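Local coordinates for protein serine protease pet (Escherichia coli, PDB 4OM9) that acts as a secreted autotransporter serine protease and enterotoxin of enteroaggregative E. coli, probably cleaving the host cytoskeletal protein alpha-fodrin, at residues 9-21 and 518-530. Sequence-based numbering, arbitrary orientation.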
loop_
_atom_site.group_PDB
_atom_site.type_symbol
_atom_site.label_atom_id
_atom_site.label_comp_id
_atom_site.label_asym_id
_atom_site.label_seq_id
_atom_site.Cartn_x
_atom_site.Cartn_y
_atom_site.Cartn_z
ATOM N N TRP A 9 25.380 -7.618 3.489
ATOM C CA TRP A 9 25.117 -6.914 4.740
ATOM C C TRP A 9 24.689 -7.880 5.841
ATOM O O TRP A 9 24.040 -8.900 5.587
ATOM C CB TRP A 9 24.043 -5.856 4.555
ATOM C CG TRP A 9 24.555 -4.561 4.115
ATOM C CD1 TRP A 9 24.725 -3.447 4.879
ATOM C CD2 TRP A 9 24.953 -4.209 2.790
ATOM N NE1 TRP A 9 25.216 -2.426 4.113
ATOM C CE2 TRP A 9 25.355 -2.865 2.821
ATOM C CE3 TRP A 9 25.009 -4.906 1.576
ATOM C CZ2 TRP A 9 25.809 -2.193 1.688
ATOM C CZ3 TRP A 9 25.454 -4.244 0.451
ATOM C CH2 TRP A 9 25.856 -2.902 0.514
ATOM N N ALA A 10 25.052 -7.535 7.067
ATOM C CA ALA A 10 24.763 -8.360 8.218
ATOM C C ALA A 10 23.250 -8.599 8.331
ATOM O O ALA A 10 22.800 -9.706 8.615
ATOM C CB ALA A 10 25.321 -7.700 9.480
ATOM N N ARG A 11 22.482 -7.550 8.054
ATOM C CA ARG A 11 21.032 -7.563 8.201
ATOM C C ARG A 11 20.394 -8.487 7.161
ATOM O O ARG A 11 19.258 -8.971 7.335
ATOM C CB ARG A 11 20.501 -6.127 8.081
ATOM C CG ARG A 11 19.013 -5.979 7.887
ATOM C CD ARG A 11 18.624 -4.517 7.901
ATOM N NE ARG A 11 18.168 -4.071 6.593
ATOM C CZ ARG A 11 17.584 -2.897 6.374
ATOM N NH1 ARG A 11 17.382 -2.061 7.382
ATOM N NH2 ARG A 11 17.187 -2.562 5.156
ATOM N N ASP A 12 21.142 -8.756 6.092
ATOM C CA ASP A 12 20.636 -9.601 5.016
ATOM C C ASP A 12 20.376 -11.051 5.453
ATOM O O ASP A 12 19.367 -11.649 5.066
ATOM C CB ASP A 12 21.604 -9.578 3.832
ATOM C CG ASP A 12 21.619 -8.237 3.122
ATOM O OD1 ASP A 12 20.605 -7.511 3.221
ATOM O OD2 ASP A 12 22.629 -7.916 2.449
ATOM N N TYR A 13 21.283 -11.617 6.246
ATOM C CA TYR A 13 21.082 -12.965 6.753
ATOM C C TYR A 13 19.854 -13.037 7.649
ATOM O O TYR A 13 19.135 -14.030 7.648
ATOM C CB TYR A 13 22.312 -13.449 7.524
ATOM C CG TYR A 13 23.556 -13.635 6.687
ATOM C CD1 TYR A 13 23.794 -14.835 6.022
ATOM C CD2 TYR A 13 24.500 -12.615 6.569
ATOM C CE1 TYR A 13 24.942 -15.019 5.251
ATOM C CE2 TYR A 13 25.643 -12.780 5.800
ATOM C CZ TYR A 13 25.865 -13.989 5.147
ATOM O OH TYR A 13 27.000 -14.162 4.384
ATOM N N LEU A 14 19.633 -11.978 8.413
ATOM C CA LEU A 14 18.515 -11.880 9.352
ATOM C C LEU A 14 17.189 -11.691 8.633
ATOM O O LEU A 14 16.192 -12.316 8.985
ATOM C CB LEU A 14 18.746 -10.720 10.303
ATOM C CG LEU A 14 19.580 -10.923 11.566
ATOM C CD1 LEU A 14 20.680 -11.900 11.374
ATOM C CD2 LEU A 14 20.147 -9.608 12.033
ATOM N N ASP A 15 17.186 -10.817 7.625
ATOM C CA ASP A 15 15.986 -10.565 6.823
ATOM C C ASP A 15 15.470 -11.873 6.225
ATOM O O ASP A 15 14.262 -12.120 6.202
ATOM C CB ASP A 15 16.264 -9.557 5.689
ATOM C CG ASP A 15 15.960 -8.103 6.075
ATOM O OD1 ASP A 15 15.409 -7.852 7.158
ATOM O OD2 ASP A 15 16.293 -7.194 5.264
ATOM N N LEU A 16 16.393 -12.699 5.740
ATOM C CA LEU A 16 16.024 -13.949 5.090
ATOM C C LEU A 16 15.410 -14.924 6.092
ATOM O O LEU A 16 14.414 -15.568 5.788
ATOM C CB LEU A 16 17.236 -14.590 4.409
ATOM C CG LEU A 16 17.062 -15.959 3.746
ATOM C CD1 LEU A 16 15.877 -15.997 2.797
ATOM C CD2 LEU A 16 18.333 -16.343 3.009
ATOM N N ALA A 17 16.013 -15.030 7.272
ATOM C CA ALA A 17 15.563 -16.013 8.253
ATOM C C ALA A 17 14.216 -15.598 8.817
ATOM O O ALA A 17 13.420 -16.436 9.197
ATOM C CB ALA A 17 16.582 -16.180 9.388
ATOM N N GLN A 18 13.951 -14.297 8.847
ATOM C CA GLN A 18 12.784 -13.817 9.556
ATOM C C GLN A 18 11.723 -13.355 8.571
ATOM O O GLN A 18 10.735 -12.721 8.960
ATOM C CB GLN A 18 13.207 -12.711 10.532
ATOM C CG GLN A 18 14.308 -13.217 11.484
ATOM C CD GLN A 18 14.895 -12.135 12.347
ATOM O OE1 GLN A 18 14.201 -11.186 12.736
ATOM N NE2 GLN A 18 16.184 -12.266 12.666
ATOM N N ASN A 19 11.930 -13.708 7.298
ATOM C CA ASN A 19 10.997 -13.354 6.227
ATOM C C ASN A 19 10.659 -11.851 6.218
ATOM O O ASN A 19 9.496 -11.447 6.113
ATOM C CB ASN A 19 9.716 -14.183 6.339
ATOM C CG ASN A 19 9.920 -15.633 5.932
ATOM O OD1 ASN A 19 9.599 -16.547 6.688
ATOM N ND2 ASN A 19 10.443 -15.851 4.740
ATOM N N LYS A 20 11.707 -11.043 6.315
ATOM C CA LYS A 20 11.614 -9.597 6.301
ATOM C C LYS A 20 12.196 -9.019 5.008
ATOM O O LYS A 20 12.937 -9.692 4.298
ATOM C CB LYS A 20 12.344 -9.027 7.520
ATOM C CG LYS A 20 11.764 -9.467 8.869
ATOM C CD LYS A 20 10.532 -8.650 9.198
ATOM C CE LYS A 20 9.848 -9.159 10.454
ATOM N NZ LYS A 20 8.504 -8.534 10.600
ATOM N N GLY A 21 11.850 -7.767 4.708
ATOM C CA GLY A 21 12.407 -7.056 3.566
ATOM C C GLY A 21 12.046 -7.660 2.228
ATOM O O GLY A 21 10.863 -7.750 1.903
ATOM N N GLY A 518 1.611 4.850 2.410
ATOM C CA GLY A 518 2.157 3.516 2.246
ATOM C C GLY A 518 2.828 3.005 3.517
ATOM O O GLY A 518 2.893 3.694 4.539
ATOM N N HIS A 519 3.349 1.789 3.456
ATOM C CA HIS A 519 3.995 1.207 4.625
ATOM C C HIS A 519 5.472 0.950 4.353
ATOM O O HIS A 519 5.843 0.324 3.345
ATOM C CB HIS A 519 3.280 -0.094 5.056
ATOM C CG HIS A 519 4.023 -0.880 6.096
ATOM N ND1 HIS A 519 4.120 -0.474 7.415
ATOM C CD2 HIS A 519 4.705 -2.051 6.014
ATOM C CE1 HIS A 519 4.839 -1.355 8.090
ATOM N NE2 HIS A 519 5.202 -2.323 7.263
ATOM N N ALA A 520 6.318 1.474 5.234
ATOM C CA ALA A 520 7.755 1.268 5.103
ATOM C C ALA A 520 8.029 -0.201 5.395
ATOM O O ALA A 520 7.601 -0.732 6.435
ATOM C CB ALA A 520 8.533 2.168 6.049
ATOM N N THR A 521 8.696 -0.871 4.468
ATOM C CA THR A 521 8.902 -2.315 4.605
ATOM C C THR A 521 9.663 -2.621 5.888
ATOM O O THR A 521 10.639 -1.982 6.202
ATOM C CB THR A 521 9.608 -2.857 3.363
ATOM O OG1 THR A 521 8.686 -2.783 2.266
ATOM C CG2 THR A 521 10.066 -4.319 3.558
ATOM N N ASP A 522 9.163 -3.554 6.675
ATOM C CA ASP A 522 9.866 -3.934 7.906
ATOM C C ASP A 522 11.113 -4.772 7.621
ATOM O O ASP A 522 11.114 -5.622 6.731
ATOM C CB ASP A 522 8.944 -4.721 8.852
ATOM C CG ASP A 522 7.665 -3.978 9.179
ATOM O OD1 ASP A 522 7.757 -2.930 9.846
ATOM O OD2 ASP A 522 6.573 -4.443 8.793
ATOM N N HIS A 523 12.171 -4.513 8.377
ATOM C CA HIS A 523 13.363 -5.324 8.315
ATOM C C HIS A 523 13.672 -5.846 9.700
ATOM O O HIS A 523 13.146 -5.357 10.713
ATOM C CB HIS A 523 14.565 -4.534 7.757
ATOM C CG HIS A 523 14.367 -4.046 6.361
ATOM N ND1 HIS A 523 14.874 -4.704 5.256
ATOM C CD2 HIS A 523 13.671 -2.986 5.870
ATOM C CE1 HIS A 523 14.531 -4.064 4.160
ATOM N NE2 HIS A 523 13.792 -3.018 4.502
ATOM N N ALA A 524 14.522 -6.867 9.730
ATOM C CA ALA A 524 15.032 -7.411 10.967
ATOM C C ALA A 524 15.966 -6.391 11.594
ATOM O O ALA A 524 16.550 -5.548 10.899
ATOM C CB ALA A 524 15.772 -8.730 10.711
ATOM N N ILE A 525 16.111 -6.472 12.908
ATOM C CA ILE A 525 17.137 -5.708 13.589
ATOM C C ILE A 525 18.029 -6.688 14.335
ATOM O O ILE A 525 17.772 -7.885 14.333
ATOM C CB ILE A 525 16.538 -4.686 14.556
ATOM C CG1 ILE A 525 15.869 -5.399 15.739
ATOM C CG2 ILE A 525 15.541 -3.766 13.822
ATOM C CD1 ILE A 525 15.117 -4.447 16.649
ATOM N N PHE A 526 19.074 -6.176 14.964
ATOM C CA PHE A 526 20.020 -7.019 15.669
ATOM C C PHE A 526 19.611 -7.215 17.122
ATOM O O PHE A 526 19.917 -8.253 17.718
ATOM C CB PHE A 526 21.414 -6.413 15.600
ATOM C CG PHE A 526 21.837 -6.018 14.209
ATOM C CD1 PHE A 526 22.032 -6.984 13.228
ATOM C CD2 PHE A 526 22.065 -4.688 13.893
ATOM C CE1 PHE A 526 22.423 -6.635 11.959
ATOM C CE2 PHE A 526 22.456 -4.333 12.634
ATOM C CZ PHE A 526 22.634 -5.310 11.661
ATOM N N ARG A 527 18.912 -6.219 17.683
ATOM C CA ARG A 527 18.567 -6.208 19.109
ATOM C C ARG A 527 17.490 -5.154 19.396
ATOM O O ARG A 527 17.634 -4.000 18.989
ATOM C CB ARG A 527 19.827 -5.941 19.949
ATOM C CG ARG A 527 19.630 -6.031 21.459
ATOM C CD ARG A 527 20.911 -5.669 22.218
ATOM N NE ARG A 527 21.296 -4.265 22.052
ATOM C CZ ARG A 527 22.536 -3.796 22.199
ATOM N NH1 ARG A 527 23.533 -4.614 22.513
ATOM N NH2 ARG A 527 22.782 -2.505 22.029
ATOM N N THR A 528 16.410 -5.526 20.083
ATOM C CA THR A 528 15.327 -4.553 20.244
ATOM C C THR A 528 15.451 -3.785 21.558
ATOM O O THR A 528 15.047 -2.638 21.615
ATOM C CB THR A 528 13.893 -5.195 20.105
ATOM O OG1 THR A 528 13.034 -4.764 21.175
ATOM C CG2 THR A 528 13.927 -6.671 20.068
ATOM N N THR A 529 16.052 -4.379 22.588
ATOM C CA THR A 529 16.416 -3.600 23.781
ATOM C C THR A 529 17.657 -2.742 23.523
ATOM O O THR A 529 18.609 -3.174 22.863
ATOM C CB THR A 529 16.678 -4.487 25.018
ATOM O OG1 THR A 529 17.698 -5.450 24.722
ATOM C CG2 THR A 529 15.404 -5.203 25.441
ATOM N N LYS A 530 17.646 -1.530 24.058
ATOM C CA LYS A 530 18.645 -0.536 23.698
ATOM C C LYS A 530 19.898 -0.602 24.587
ATOM O O LYS A 530 20.806 0.231 24.471
ATOM C CB LYS A 530 18.016 0.863 23.742
ATOM C CG LYS A 530 16.827 1.034 22.785
ATOM C CD LYS A 530 16.511 2.504 22.533
ATOM C CE LYS A 530 17.675 3.223 21.839
ATOM N NZ LYS A 530 17.407 4.675 21.581
HETATM O O HOH W 1 17.312 -2.967 10.543
HETATM O O HOH W 2 15.253 -9.048 14.110
#
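Asp15 grips the chain at His523 and Ala524 with both carboxylate oxygens, and this joins helix 10-17 of the chymotrypsin-like (clan PA) protease domain to an extended segment leaving strand 514-520 of the beta-helix stalk. Asp15 OD1 accepts the backbone N of Ala524 at 2.9 Å, almost along its C-O axis. OD2 takes ND1 of His523 in the ring plane and on the syn side of the carboxylate, with an N-H...O angle of 174°. Since NE2 of the same ring is bonded to Asp575, His523 is held at both nitrogens.

Arg11 covers one face of that imidazole. With CG anti to the backbone N and a bend at chi3, its guanidinium lies flat on the ring, centres 3.6 Å apart and planes 16° from parallel. This is stacking without a hydrogen bond; a water between Arg11 NH1 and Ala524 O links the arginine to the backbone instead.

Ala524 carries the apolar middle of the contact: its CB sits 3.6 Å from Leu14 CB and also meets the amide of Gln18, whose NE2 reaches back to Asp169 and Leu171. Further along, Leu14 CD2 presses on Phe526 CD1 while Ala10 CB approaches CE1, and the phenyl ring is backed by Trp543 and Ile547 of helix 543-550.

Past the helix end the contact is more open to solvent, yet Gly21 CA still lies 3.6 Å from Thr521 CG2. Lys20 lays CB and CG along the backbone from Asp522 to Ala524; only its ammonium end is loose, NZ staying 4.9 Å from Asp522 OD2, which His519 NE2 holds while Ser625 bonds OD1. The one direct hydrogen bond across the contact on this side runs from Gly21 N to Asp522 O, 3.0 Å long with an N-H...O angle of 139°.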